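Local coordinates for protein sugar-binding transcriptional regulator, LacI family (Enterococcus faecalis, PDB 3CS3) that probably acts as a sugar-responsive transcription factor of the LacI family that binds regulatory DNA, at residues Leu122-Pro127 with Glu152-Asp157. Sequence-based numbering, arbitrary orientation.
Sequences LLLSGP and EIIQGD
Leu122 meets Ile154 through methyl groups, its CD2 lying 3.6 Å from Ile154 CD1 as the two side chains cross at a slant. CG1 of Ile154 stands beside its own backbone N (chi1 -62°), which carries CD1 back along the strand toward Leu122, and Ile170 of helix 160-170 packs against both residues. At Leu123 the backbone takes over: its N donates to Glu152 O (2.8 Å) in an almost straight bond (177° at the hydrogen), while its O accepts from Ile154 N, at 2.8 Å, from above the carbonyl plane. Its side chain turns to the other face of the sheet, where CD1 lies 4.1 Å from Ile153 CG1 and Leu137 of helix 131-146 touches both. Leu124 returns to the face of Ile154 and rests CD1 on Ile154 O (3.6 Å), the carbonyl that accepts the third bond, from Ser125 N. The hydroxyl of Ser125 donates onto a lone pair of Gly126 O within its own segment. Further along, the side chain of Gln155, bent at chi2, places NE2 2.7 Å from Gly126 O, at an angle too poor for a hydrogen bond, and 3.6 Å from Pro127 CA; Pro127 CD sits over the backbone of Asp157, 3.9 Å from its C atom. Two parallel strands, their short axes inclined at 25° and linked through helix 131-146, form a classic beta-alpha-beta crossover at one edge of a four-stranded parallel sheet, in a domain of the periplasmic binding protein-like fold.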
ATOM      1  N   LEU A 122      -7.437 -27.041  -0.620  1.00 42.89           N
ATOM      2  CA  LEU A 122      -6.209 -26.608   0.033  1.00 42.74           C
ATOM      3  C   LEU A 122      -6.447 -25.249   0.697  1.00 41.59           C
ATOM      4  O   LEU A 122      -6.877 -24.296   0.050  1.00 42.86           O
ATOM      5  CB  LEU A 122      -5.028 -26.601  -0.954  1.00 43.47           C
ATOM      6  CG  LEU A 122      -4.560 -27.999  -1.407  1.00 53.83           C
ATOM      7  CD1 LEU A 122      -5.277 -28.493  -2.661  1.00 63.38           C
ATOM      8  CD2 LEU A 122      -3.077 -28.037  -1.646  1.00 56.48           C
ATOM      9  N   LEU A 123      -6.209 -25.189   2.003  1.00 37.69           N
ATOM     10  CA  LEU A 123      -6.511 -24.001   2.790  1.00 35.98           C
ATOM     11  C   LEU A 123      -5.235 -23.235   3.083  1.00 34.52           C
ATOM     12  O   LEU A 123      -4.492 -23.575   4.002  1.00 35.83           O
ATOM     13  CB  LEU A 123      -7.242 -24.364   4.095  1.00 32.90           C
ATOM     14  CG  LEU A 123      -8.581 -25.120   4.029  1.00 39.73           C
ATOM     15  CD1 LEU A 123      -8.962 -25.658   5.407  1.00 34.66           C
ATOM     16  CD2 LEU A 123      -9.714 -24.258   3.460  1.00 27.19           C
ATOM     17  N   LEU A 124      -4.979 -22.208   2.276  1.00 37.40           N
ATOM     18  CA  LEU A 124      -3.812 -21.353   2.458  1.00 34.24           C
ATOM     19  C   LEU A 124      -4.158 -20.284   3.495  1.00 40.38           C
ATOM     20  O   LEU A 124      -4.858 -19.308   3.204  1.00 39.23           O
ATOM     21  CB  LEU A 124      -3.387 -20.745   1.113  1.00 36.90           C
ATOM     22  CG  LEU A 124      -2.163 -19.827   0.986  1.00 39.99           C
ATOM     23  CD1 LEU A 124      -0.958 -20.292   1.815  1.00 39.78           C
ATOM     24  CD2 LEU A 124      -1.792 -19.674  -0.490  1.00 37.07           C
ATOM     25  N   SER A 125      -3.686 -20.503   4.716  1.00 37.24           N
ATOM     26  CA  SER A 125      -4.058 -19.664   5.837  1.00 41.23           C
ATOM     27  C   SER A 125      -3.023 -18.584   6.083  1.00 42.95           C
ATOM     28  O   SER A 125      -1.928 -18.630   5.523  1.00 38.01           O
ATOM     29  CB  SER A 125      -4.257 -20.510   7.105  1.00 39.65           C
ATOM     30  OG  SER A 125      -3.027 -21.005   7.594  1.00 59.79           O
ATOM     31  N   GLY A 126      -3.383 -17.608   6.913  1.00 41.17           N
ATOM     32  CA  GLY A 126      -2.422 -16.655   7.445  1.00 43.16           C
ATOM     33  C   GLY A 126      -1.809 -17.208   8.722  1.00 51.72           C
ATOM     34  O   GLY A 126      -1.806 -18.424   8.933  1.00 47.81           O
ATOM     35  N   PRO A 127      -1.289 -16.316   9.586  1.00 56.18           N
ATOM     36  CA  PRO A 127      -0.651 -16.679  10.853  1.00 57.29           C
ATOM     37  C   PRO A 127      -1.625 -17.405  11.771  1.00 60.52           C
ATOM     38  O   PRO A 127      -2.766 -16.964  11.931  1.00 65.05           O
ATOM     39  CB  PRO A 127      -0.264 -15.322  11.449  1.00 54.49           C
ATOM     40  CG  PRO A 127      -0.218 -14.399  10.284  1.00 53.91           C
ATOM     41  CD  PRO A 127      -1.297 -14.859   9.382  1.00 52.82           C
ATOM     42  N   GLU A 152      -6.201 -29.881   3.206  1.00 48.28           N
ATOM     43  CA  GLU A 152      -4.867 -29.685   3.751  1.00 44.13           C
ATOM     44  C   GLU A 152      -4.717 -28.206   4.105  1.00 43.92           C
ATOM     45  O   GLU A 152      -5.103 -27.336   3.325  1.00 42.73           O
ATOM     46  CB  GLU A 152      -3.800 -30.121   2.741  1.00 43.73           C
ATOM     47  CG  GLU A 152      -2.379 -30.089   3.298  1.00 59.78           C
ATOM     48  CD  GLU A 152      -1.395 -30.923   2.495  1.00 74.15           C
ATOM     49  OE1 GLU A 152      -1.473 -30.941   1.245  1.00 71.93           O
ATOM     50  OE2 GLU A 152      -0.526 -31.558   3.128  1.00 84.20           O
ATOM     51  N   ILE A 153      -4.171 -27.937   5.287  1.00 41.46           N
ATOM     52  CA  ILE A 153      -3.911 -26.581   5.757  1.00 37.46           C
ATOM     53  C   ILE A 153      -2.457 -26.228   5.468  1.00 44.80           C
ATOM     54  O   ILE A 153      -1.540 -26.911   5.930  1.00 44.63           O
ATOM     55  CB  ILE A 153      -4.193 -26.444   7.281  1.00 37.54           C
ATOM     56  CG1 ILE A 153      -5.675 -26.689   7.574  1.00 40.33           C
ATOM     57  CG2 ILE A 153      -3.748 -25.071   7.806  1.00 37.93           C
ATOM     58  CD1 ILE A 153      -5.992 -26.911   9.035  1.00 41.72           C
ATOM     59  N   ILE A 154      -2.252 -25.164   4.693  1.00 50.55           N
ATOM     60  CA  ILE A 154      -0.908 -24.698   4.363  1.00 48.45           C
ATOM     61  C   ILE A 154      -0.677 -23.336   4.989  1.00 48.96           C
ATOM     62  O   ILE A 154      -1.415 -22.388   4.726  1.00 56.16           O
ATOM     63  CB  ILE A 154      -0.677 -24.666   2.841  1.00 52.88           C
ATOM     64  CG1 ILE A 154      -0.798 -26.080   2.278  1.00 52.67           C
ATOM     65  CG2 ILE A 154       0.700 -24.093   2.502  1.00 50.56           C
ATOM     66  CD1 ILE A 154      -1.377 -26.121   0.922  1.00 63.86           C
ATOM     67  N   GLN A 155       0.351 -23.264   5.833  1.00 52.95           N
ATOM     68  CA  GLN A 155       0.675 -22.074   6.609  1.00 58.83           C
ATOM     69  C   GLN A 155       1.288 -20.972   5.746  1.00 56.62           C
ATOM     70  O   GLN A 155       2.232 -21.214   4.990  1.00 61.85           O
ATOM     71  CB  GLN A 155       1.630 -22.444   7.750  1.00 64.13           C
ATOM     72  CG  GLN A 155       1.730 -21.412   8.872  1.00 77.78           C
ATOM     73  CD  GLN A 155       0.468 -21.319   9.720  1.00 91.11           C
ATOM     74  OE1 GLN A 155      -0.108 -22.330  10.132  1.00 87.44           O
ATOM     75  NE2 GLN A 155       0.041 -20.095   9.994  1.00 98.35           N
ATOM     76  N   GLY A 156       0.721 -19.773   5.858  1.00 52.73           N
ATOM     77  CA  GLY A 156       1.262 -18.560   5.242  1.00 47.84           C
ATOM     78  C   GLY A 156       1.277 -17.462   6.285  1.00 45.20           C
ATOM     79  O   GLY A 156       1.124 -17.739   7.474  1.00 44.93           O
ATOM     80  N   ASP A 157       1.458 -16.217   5.855  1.00 51.47           N
ATOM     81  CA  ASP A 157       1.555 -15.095   6.796  1.00 51.39           C
ATOM     82  C   ASP A 157       0.822 -13.832   6.334  1.00 51.19           C
ATOM     83  O   ASP A 157       1.145 -12.721   6.776  1.00 55.76           O
ATOM     84  CB  ASP A 157       3.027 -14.792   7.135  1.00 53.33           C
ATOM     85  CG  ASP A 157       3.898 -14.584   5.896  1.00 61.42           C
ATOM     86  OD1 ASP A 157       3.369 -14.215   4.829  1.00 60.55           O
ATOM     87  OD2 ASP A 157       5.128 -14.782   5.996  1.00 69.75           O
TER